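Local atomic coordinates of Cys-Gly metallodipeptidase DUG1 (Saccharomyces cerevisiae, PDB entry 4G1P), a protein that hydrolyses the dipeptide Cys-Gly as a zinc- or manganese-dependent peptidase and serves as the catalytic component of the complex that degrades glutathione. Residues F48-L53 and I61-L66; G253-S258 and I262-I267; I347-D352 and E356-L361. All coordinates share one frame; numbering follows the deposited sequence.

Contact 1 (F48-L53 and I61-L66)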
loop_
_atom_site.group_PDB
_atom_site.type_symbol
_atom_site.label_atom_id
_atom_site.label_comp_id
_atom_site.label_asym_id
_atom_site.label_seq_id
_atom_site.Cartn_x
_atom_site.Cartn_y
_atom_site.Cartn_z
ATOM N N PHE A 48 21.735 -0.901 24.256
ATOM C CA PHE A 48 22.730 0.140 24.052
ATOM C C PHE A 48 22.523 1.299 25.016
ATOM O O PHE A 48 23.473 1.798 25.604
ATOM C CB PHE A 48 22.680 0.665 22.624
ATOM C CG PHE A 48 23.516 1.891 22.403
ATOM C CD1 PHE A 48 24.901 1.811 22.400
ATOM C CD2 PHE A 48 22.922 3.127 22.210
ATOM C CE1 PHE A 48 25.687 2.949 22.204
ATOM C CE2 PHE A 48 23.693 4.267 22.011
ATOM C CZ PHE A 48 25.084 4.177 22.012
ATOM N N ILE A 49 21.279 1.727 25.172
ATOM C CA ILE A 49 20.972 2.827 26.064
ATOM C C ILE A 49 21.297 2.487 27.512
ATOM O O ILE A 49 21.963 3.262 28.196
ATOM C CB ILE A 49 19.510 3.290 25.900
ATOM C CG1 ILE A 49 19.368 3.979 24.547
ATOM C CG2 ILE A 49 19.099 4.252 27.013
ATOM C CD1 ILE A 49 17.985 4.358 24.223
ATOM N N SER A 50 20.854 1.325 27.977
ATOM C CA SER A 50 21.169 0.917 29.350
ATOM C C SER A 50 22.668 0.910 29.587
ATOM O O SER A 50 23.114 1.236 30.666
ATOM C CB SER A 50 20.576 -0.454 29.684
ATOM O OG SER A 50 20.942 -1.416 28.714
ATOM N N GLU A 51 23.436 0.555 28.562
ATOM C CA GLU A 51 24.893 0.604 28.615
ATOM C C GLU A 51 25.430 2.029 28.782
ATOM O O GLU A 51 26.356 2.265 29.572
ATOM C CB GLU A 51 25.501 -0.037 27.373
ATOM C CG GLU A 51 25.620 -1.535 27.464
ATOM C CD GLU A 51 25.876 -2.187 26.115
ATOM O OE1 GLU A 51 25.774 -1.482 25.080
ATOM O OE2 GLU A 51 26.169 -3.407 26.092
ATOM N N GLN A 52 24.856 2.974 28.044
ATOM C CA GLN A 52 25.236 4.366 28.228
ATOM C C GLN A 52 24.878 4.856 29.635
ATOM O O GLN A 52 25.646 5.594 30.254
ATOM C CB GLN A 52 24.576 5.264 27.188
ATOM C CG GLN A 52 24.946 4.935 25.778
ATOM C CD GLN A 52 26.430 4.900 25.589
ATOM O OE1 GLN A 52 27.103 5.930 25.666
ATOM N NE2 GLN A 52 26.962 3.709 25.351
ATOM N N LEU A 53 23.708 4.460 30.129
ATOM C CA LEU A 53 23.288 4.865 31.464
ATOM C C LEU A 53 24.337 4.400 32.471
ATOM O O LEU A 53 24.845 5.177 33.283
ATOM C CB LEU A 53 21.921 4.267 31.808
ATOM C CG LEU A 53 20.653 5.120 31.648
ATOM C CD1 LEU A 53 20.971 6.564 31.274
ATOM C CD2 LEU A 53 19.679 4.492 30.665
ATOM N N ILE A 61 19.308 0.310 37.625
ATOM C CA ILE A 61 18.839 0.166 36.263
ATOM C C ILE A 61 17.908 -1.033 36.123
ATOM O O ILE A 61 18.223 -2.131 36.564
ATOM C CB ILE A 61 20.017 0.053 35.289
ATOM C CG1 ILE A 61 20.931 1.271 35.471
ATOM C CG2 ILE A 61 19.509 -0.046 33.851
ATOM C CD1 ILE A 61 22.111 1.344 34.502
ATOM N N LYS A 62 16.746 -0.814 35.524
ATOM C CA LYS A 62 15.778 -1.884 35.363
ATOM C C LYS A 62 15.198 -1.924 33.946
ATOM O O LYS A 62 14.563 -0.974 33.487
ATOM C CB LYS A 62 14.657 -1.764 36.406
ATOM C CG LYS A 62 15.051 -2.160 37.835
ATOM C CD LYS A 62 13.812 -2.234 38.757
ATOM C CE LYS A 62 12.659 -3.049 38.119
ATOM N NZ LYS A 62 11.380 -3.072 38.921
ATOM N N MET A 63 15.431 -3.035 33.257
ATOM C CA MET A 63 14.823 -3.271 31.963
ATOM C C MET A 63 13.483 -3.954 32.182
ATOM O O MET A 63 13.400 -5.178 32.273
ATOM C CB MET A 63 15.742 -4.144 31.124
ATOM C CG MET A 63 17.173 -3.655 31.163
ATOM S SD MET A 63 17.382 -1.961 30.547
ATOM C CE MET A 63 17.473 -2.237 28.773
ATOM N N VAL A 64 12.431 -3.159 32.281
ATOM C CA VAL A 64 11.148 -3.691 32.699
ATOM C C VAL A 64 10.398 -4.318 31.538
ATOM O O VAL A 64 10.215 -3.687 30.506
ATOM C CB VAL A 64 10.296 -2.588 33.325
ATOM C CG1 VAL A 64 8.945 -3.133 33.738
ATOM C CG2 VAL A 64 11.040 -1.954 34.509
ATOM N N ASP A 65 9.958 -5.560 31.717
ATOM C CA ASP A 65 9.231 -6.298 30.686
ATOM C C ASP A 65 7.754 -6.075 30.819
ATOM O O ASP A 65 7.164 -6.539 31.778
ATOM C CB ASP A 65 9.471 -7.784 30.882
ATOM C CG ASP A 65 9.115 -8.611 29.667
ATOM O OD1 ASP A 65 8.058 -8.362 29.044
ATOM O OD2 ASP A 65 9.902 -9.530 29.339
ATOM N N LEU A 66 7.160 -5.371 29.863
ATOM C CA LEU A 66 5.725 -5.128 29.874
ATOM C C LEU A 66 4.972 -6.424 29.626
ATOM O O LEU A 66 3.803 -6.552 29.979
ATOM C CB LEU A 66 5.350 -4.099 28.809
ATOM C CG LEU A 66 5.531 -2.627 29.176
ATOM C CD1 LEU A 66 5.939 -2.478 30.632
ATOM C CD2 LEU A 66 6.548 -1.970 28.256
#

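Contact 2 (G253-S258 and I262-I267)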
loop_
_atom_site.group_PDB
_atom_site.type_symbol
_atom_site.label_atom_id
_atom_site.label_comp_id
_atom_site.label_asym_id
_atom_site.label_seq_id
_atom_site.Cartn_x
_atom_site.Cartn_y
_atom_site.Cartn_z
ATOM N N GLY A 253 -14.714 8.690 2.595
ATOM C CA GLY A 253 -14.902 10.000 2.007
ATOM C C GLY A 253 -16.009 10.789 2.677
ATOM O O GLY A 253 -16.373 11.864 2.219
ATOM N N SER A 254 -16.536 10.265 3.774
ATOM C CA SER A 254 -17.671 10.877 4.433
ATOM C C SER A 254 -17.260 11.361 5.807
ATOM O O SER A 254 -18.102 11.798 6.592
ATOM C CB SER A 254 -18.800 9.862 4.586
ATOM O OG SER A 254 -18.515 8.960 5.646
ATOM N N LEU A 255 -15.967 11.275 6.101
ATOM C CA LEU A 255 -15.482 11.556 7.449
ATOM C C LEU A 255 -15.088 13.019 7.658
ATOM O O LEU A 255 -15.133 13.525 8.776
ATOM C CB LEU A 255 -14.295 10.651 7.787
ATOM C CG LEU A 255 -14.510 9.136 7.827
ATOM C CD1 LEU A 255 -13.196 8.423 8.108
ATOM C CD2 LEU A 255 -15.536 8.769 8.880
ATOM N N VAL A 256 -14.709 13.690 6.579
ATOM C CA VAL A 256 -14.109 15.015 6.663
ATOM C C VAL A 256 -14.032 15.639 5.273
ATOM O O VAL A 256 -13.820 14.945 4.296
ATOM C CB VAL A 256 -12.683 14.932 7.249
ATOM C CG1 VAL A 256 -11.808 13.999 6.414
ATOM C CG2 VAL A 256 -12.056 16.308 7.319
ATOM N N ASP A 257 -14.216 16.947 5.167
ATOM C CA ASP A 257 -14.103 17.570 3.856
ATOM C C ASP A 257 -12.700 18.123 3.579
ATOM O O ASP A 257 -11.771 17.912 4.344
ATOM C CB ASP A 257 -15.193 18.629 3.642
ATOM C CG ASP A 257 -15.123 19.769 4.651
ATOM O OD1 ASP A 257 -14.012 20.118 5.109
ATOM O OD2 ASP A 257 -16.189 20.321 4.980
ATOM N N SER A 258 -12.559 18.831 2.475
ATOM C CA SER A 258 -11.255 19.247 2.014
ATOM C C SER A 258 -10.897 20.585 2.626
ATOM O O SER A 258 -9.924 21.231 2.228
ATOM C CB SER A 258 -11.261 19.343 0.487
ATOM O OG SER A 258 -11.814 18.171 -0.085
ATOM N N ILE A 262 -14.576 18.109 10.152
ATOM C CA ILE A 262 -14.965 16.750 10.475
ATOM C C ILE A 262 -16.482 16.634 10.343
ATOM O O ILE A 262 -17.213 17.524 10.764
ATOM C CB ILE A 262 -14.488 16.370 11.874
ATOM C CG1 ILE A 262 -12.975 16.582 11.967
ATOM C CG2 ILE A 262 -14.855 14.933 12.207
ATOM C CD1 ILE A 262 -12.375 16.166 13.287
ATOM N N LEU A 263 -16.952 15.547 9.736
ATOM C CA LEU A 263 -18.358 15.421 9.386
ATOM C C LEU A 263 -19.073 14.419 10.252
ATOM O O LEU A 263 -20.201 14.041 9.969
ATOM C CB LEU A 263 -18.504 15.025 7.923
ATOM C CG LEU A 263 -17.810 16.020 7.010
ATOM C CD1 LEU A 263 -17.923 15.607 5.577
ATOM C CD2 LEU A 263 -18.391 17.399 7.212
ATOM N N ILE A 264 -18.428 13.990 11.317
ATOM C CA ILE A 264 -19.041 13.011 12.186
ATOM C C ILE A 264 -19.914 13.712 13.212
ATOM O O ILE A 264 -19.442 14.582 13.930
ATOM C CB ILE A 264 -17.973 12.181 12.880
ATOM C CG1 ILE A 264 -17.266 11.300 11.846
ATOM C CG2 ILE A 264 -18.580 11.361 13.992
ATOM C CD1 ILE A 264 -16.059 10.582 12.382
ATOM N N ASP A 265 -21.190 13.351 13.271
ATOM C CA ASP A 265 -22.098 13.952 14.247
ATOM C C ASP A 265 -21.637 13.710 15.674
ATOM O O ASP A 265 -21.205 12.615 16.029
ATOM C CB ASP A 265 -23.524 13.395 14.100
ATOM C CG ASP A 265 -24.294 14.042 12.969
ATOM O OD1 ASP A 265 -23.903 15.157 12.550
ATOM O OD2 ASP A 265 -25.292 13.437 12.501
ATOM N N GLY A 266 -21.749 14.740 16.500
ATOM C CA GLY A 266 -21.548 14.566 17.924
ATOM C C GLY A 266 -20.250 15.123 18.447
ATOM O O GLY A 266 -20.132 15.341 19.645
ATOM N N ILE A 267 -19.288 15.377 17.565
ATOM C CA ILE A 267 -17.956 15.751 18.026
ATOM C C ILE A 267 -17.876 17.199 18.496
ATOM O O ILE A 267 -17.363 17.483 19.591
ATOM C CB ILE A 267 -16.882 15.491 16.967
ATOM C CG1 ILE A 267 -16.913 14.029 16.541
ATOM C CG2 ILE A 267 -15.502 15.822 17.525
ATOM C CD1 ILE A 267 -15.725 13.630 15.705
#

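Contact 3 (I347-D352 and E356-L361). With CYS (cysteine), chain E.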
loop_
_atom_site.group_PDB
_atom_site.type_symbol
_atom_site.label_atom_id
_atom_site.label_comp_id
_atom_site.label_asym_id
_atom_site.label_seq_id
_atom_site.Cartn_x
_atom_site.Cartn_y
_atom_site.Cartn_z
ATOM N N ILE A 347 -8.173 10.727 14.595
ATOM C CA ILE A 347 -8.699 11.996 15.055
ATOM C C ILE A 347 -7.829 12.552 16.178
ATOM O O ILE A 347 -7.512 11.856 17.151
ATOM C CB ILE A 347 -10.150 11.862 15.532
ATOM C CG1 ILE A 347 -11.037 11.314 14.393
ATOM C CG2 ILE A 347 -10.658 13.202 16.018
ATOM C CD1 ILE A 347 -12.487 11.019 14.789
ATOM N N ARG A 348 -7.412 13.801 16.021
ATOM C CA ARG A 348 -6.702 14.498 17.083
ATOM C C ARG A 348 -7.713 15.064 18.063
ATOM O O ARG A 348 -8.547 15.885 17.699
ATOM C CB ARG A 348 -5.827 15.608 16.505
ATOM C CG ARG A 348 -4.688 15.097 15.615
ATOM C CD ARG A 348 -3.608 14.375 16.404
ATOM N NE ARG A 348 -2.676 13.699 15.512
ATOM C CZ ARG A 348 -1.556 13.083 15.893
ATOM N NH1 ARG A 348 -1.172 13.077 17.171
ATOM N NH2 ARG A 348 -0.799 12.487 14.975
ATOM N N THR A 349 -7.659 14.609 19.305
ATOM C CA THR A 349 -8.652 15.039 20.279
ATOM C C THR A 349 -8.218 16.264 21.086
ATOM O O THR A 349 -7.036 16.496 21.316
ATOM C CB THR A 349 -9.023 13.903 21.225
ATOM O OG1 THR A 349 -7.898 13.594 22.042
ATOM C CG2 THR A 349 -9.405 12.661 20.430
ATOM N N VAL A 350 -9.203 17.048 21.498
ATOM C CA VAL A 350 -8.983 18.236 22.298
ATOM C C VAL A 350 -9.955 18.179 23.458
ATOM O O VAL A 350 -10.854 17.336 23.469
ATOM C CB VAL A 350 -9.284 19.487 21.484
ATOM C CG1 VAL A 350 -8.348 19.578 20.278
ATOM C CG2 VAL A 350 -10.737 19.481 21.054
ATOM N N PRO A 351 -9.786 19.061 24.456
ATOM C CA PRO A 351 -10.868 19.123 25.442
ATOM C C PRO A 351 -12.139 19.708 24.801
ATOM O O PRO A 351 -12.051 20.597 23.952
ATOM C CB PRO A 351 -10.304 20.056 26.510
ATOM C CG PRO A 351 -9.279 20.879 25.788
ATOM C CD PRO A 351 -8.665 19.953 24.808
ATOM N N ASP A 352 -13.304 19.199 25.185
ATOM C CA ASP A 352 -13.399 18.147 26.187
ATOM C C ASP A 352 -13.897 16.848 25.571
ATOM O O ASP A 352 -14.915 16.321 26.002
ATOM C CB ASP A 352 -14.368 18.563 27.301
ATOM C CG ASP A 352 -14.216 20.028 27.704
ATOM O OD1 ASP A 352 -13.085 20.459 28.025
ATOM O OD2 ASP A 352 -15.236 20.753 27.687
ATOM N N GLU A 356 -14.086 7.271 24.678
ATOM C CA GLU A 356 -15.222 6.364 24.522
ATOM C C GLU A 356 -16.320 6.907 23.611
ATOM O O GLU A 356 -16.647 6.300 22.589
ATOM C CB GLU A 356 -15.831 6.083 25.887
ATOM C CG GLU A 356 -16.091 4.624 26.170
ATOM C CD GLU A 356 -14.861 3.920 26.688
ATOM O OE1 GLU A 356 -13.782 4.553 26.679
ATOM O OE2 GLU A 356 -14.973 2.744 27.113
ATOM N N LYS A 357 -16.894 8.047 23.987
ATOM C CA LYS A 357 -17.968 8.642 23.196
ATOM C C LYS A 357 -17.550 8.905 21.745
ATOM O O LYS A 357 -18.333 8.706 20.817
ATOM C CB LYS A 357 -18.500 9.928 23.843
ATOM C CG LYS A 357 -19.770 10.459 23.156
ATOM C CD LYS A 357 -20.388 11.655 23.892
ATOM C CE LYS A 357 -21.616 12.229 23.155
ATOM N NZ LYS A 357 -21.320 13.467 22.346
ATOM N N LEU A 358 -16.315 9.351 21.562
ATOM C CA LEU A 358 -15.818 9.664 20.237
ATOM C C LEU A 358 -15.833 8.403 19.391
ATOM O O LEU A 358 -16.262 8.416 18.238
ATOM C CB LEU A 358 -14.402 10.221 20.314
ATOM C CG LEU A 358 -13.762 10.458 18.953
ATOM C CD1 LEU A 358 -14.597 11.390 18.145
ATOM C CD2 LEU A 358 -12.392 11.015 19.105
ATOM N N THR A 359 -15.371 7.312 19.986
ATOM C CA THR A 359 -15.345 6.030 19.313
ATOM C C THR A 359 -16.745 5.551 18.933
ATOM O O THR A 359 -16.960 5.024 17.833
ATOM C CB THR A 359 -14.643 4.996 20.184
ATOM O OG1 THR A 359 -13.245 5.287 20.190
ATOM C CG2 THR A 359 -14.863 3.583 19.657
ATOM N N SER A 360 -17.701 5.741 19.835
ATOM C CA SER A 360 -19.072 5.397 19.528
ATOM C C SER A 360 -19.559 6.241 18.374
ATOM O O SER A 360 -20.179 5.727 17.439
ATOM C CB SER A 360 -19.973 5.609 20.734
ATOM O OG SER A 360 -19.702 4.636 21.722
ATOM N N LEU A 361 -19.272 7.535 18.428
ATOM C CA LEU A 361 -19.760 8.429 17.388
ATOM C C LEU A 361 -19.184 8.017 16.047
ATOM O O LEU A 361 -19.869 8.071 15.031
ATOM C CB LEU A 361 -19.388 9.870 17.696
ATOM C CG LEU A 361 -20.122 10.478 18.887
ATOM C CD1 LEU A 361 -19.446 11.795 19.312
ATOM C CD2 LEU A 361 -21.611 10.681 18.570
HETATM N N CYS E . 3.232 9.671 17.029
HETATM C CA CYS E . 1.802 9.498 16.871
HETATM C C CYS E . 1.149 10.874 16.724
HETATM O O CYS E . 1.326 11.753 17.567
HETATM C CB CYS E . 1.217 8.705 18.042
HETATM S SG CYS E . -0.516 8.388 17.916
#

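Contact 1 (F48-L53 and I61-L66)
Met-63 and Ile-61, reaching from the strand 61-64, meet Ser-50 and Leu-53 on one side of the helix 39-55. The van der Waals contacts form two groups. In the first, the thioether of Met-63 lies against the side chain of Ser-50: SD of Met-63 is 3.6 Å from CB of Ser-50, and CE of Met-63 is 3.6 Å from OG of Ser-50. The methionine chain folds to get there, with turns at chi2 (-60°) and chi3 (-83°). In the second, CD1 of Ile-61 sits 4.0 Å from CB of Leu-53 and equally 4.0 Å from the carbonyl O of Ser-50, so the methyl rests against both the leucine CB and the helix backbone; only the Ile-61/Leu-53 pair is purely apolar.

The OG of Ser-50 is hydrogen-bonded to the carbonyl O atoms of Lys-47 and Ala-46, within its own helix. Helix and strand run nearly antiparallel (167°), their axes 9.9 Å apart at closest. Beyond the contact, Leu-53 packs on Ile-84 of the strand 83-88 and on Ile-146 of the helix 135-154, placing the helix over the edge of the catalytic domain's mixed sheet, whose outermost strand is 61-64. With only 167 Å² buried and no directed polar bond between the segments, the chemistry is consistent with loose, non-directional packing, Leu-53 being its buried member and Met-63 lying at the exposed side.

Contact 2 (G253-S258 and I262-I267)
The peptide group joining Leu-255 to Val-256 has one face turned to Leu-263, whose CG stands over that face, 3.9 Å from N of Val-256; its CD1 lies equally far from that nitrogen. The N-H of Leu-263 approaches on this face too, giving its bond to O of Leu-255 (2.9 Å). The bond is straight at the hydrogen (169°), but the donor rises 48° out of the carbonyl plane. At the oxygen end, CG2 of Ile-262 comes to 3.7 Å from O of Leu-255.

A single beta bridge pairs Val-256 with Ile-262, where the two CA atoms are 4.3 Å apart. Between them, OD1 of Asp-257 accepts hydrogen bonds from N of Lys-259 and of Lys-261, the first closing an Asx turn. On the inner side, Leu-255 and Ile-264 run alongside one another in the same direction, with CD2 of Leu-255 at 4.0 Å from CD1 of Ile-264. A type II turn from Ile-264 to Ile-267 then leads into the next helix.

The loop thus joins helices 244-252 and 267-270. Leu-255, Ile-262 and Ile-264 rest on Leu-319 of the strand 318-325, while Leu-255 and Ile-264 also touch His-365 of the helix 355-371. At the homodimer interface, Val-256 packs on Ile-246 and OG of Ser-258 is hydrogen-bonded to OD1 of Asp-247, both on helix 244-252 of the second subunit.

Contact 3 (I347-D352 and E356-L361)
Leu-358 and Ile-347 meet end on across a beta-loop-alpha unit, in which the strand 340-349 leaves the sheet of the lid domain and the helix 355-371 returns over it. The evidence is at the methyl groups: CD1 of Ile-347 is 4.0 Å from CD1 of Leu-358. Thr-349, two residues further along the strand and on the same side, passes Leu-358 at a slant and offers its CG2 to CD2 of Leu-358 at 3.7 Å. With CG opposite the backbone N, chi1 (175°) carries the end of the leucine toward the strand, its two methyls going to different residues. Met-353, Ile-267 and Tyr-221 also touch Leu-358, so its buried end is enclosed by loop, helix and sheet as well.

Arg-348 lies between Ile-347 and Thr-349 in sequence, and its CB bond is directed away from the helix, to the pocket holding a bound cysteine, which Glu-172, Cys-218, His-385, Ser-422 and His-450 complete. A bend at chi2 (-70°) turns the otherwise extended chain, and the guanidinium presents an edge to the ligand, whose C lies in the guanidinium plane. NH1 makes a weak bond to OG of Ser-422, and NH2 is bonded to OG of Ser-234 of the second subunit, which probably helps fix the rotation of the guanidinium. A leucine in place of Arg-348 would probably leave the ligand oxygen without this charged donor and lose the hydrogen bond to Ser-234 of the second subunit. The ligand bond is nearly straight: NH1 of Arg-348 donates to O of the bound cysteine at 2.9 Å, with an angle of 168° at the hydrogen.

Overall arrangement
From the N terminus, contact 1 comes first, closing the short connection between the helix 39-55 and the strand 61-64 at the edge of the catalytic-domain sheet. Much later, contact 2 closes the loop between helices 244-252 and 267-270, and contact 3 closes the turn from the strand 340-349 into the helix 355-371. All three are in series, so none nests in or crosses another. Contacts 1 and 2 lie on opposite sides of the chain's centre, their own centres about 43 Å apart. Contacts 2 and 3, with centres about 13 Å apart, touch directly: Asp-265 and Gly-266 pack on Leu-361, tying the loop to the lid helix 355-371.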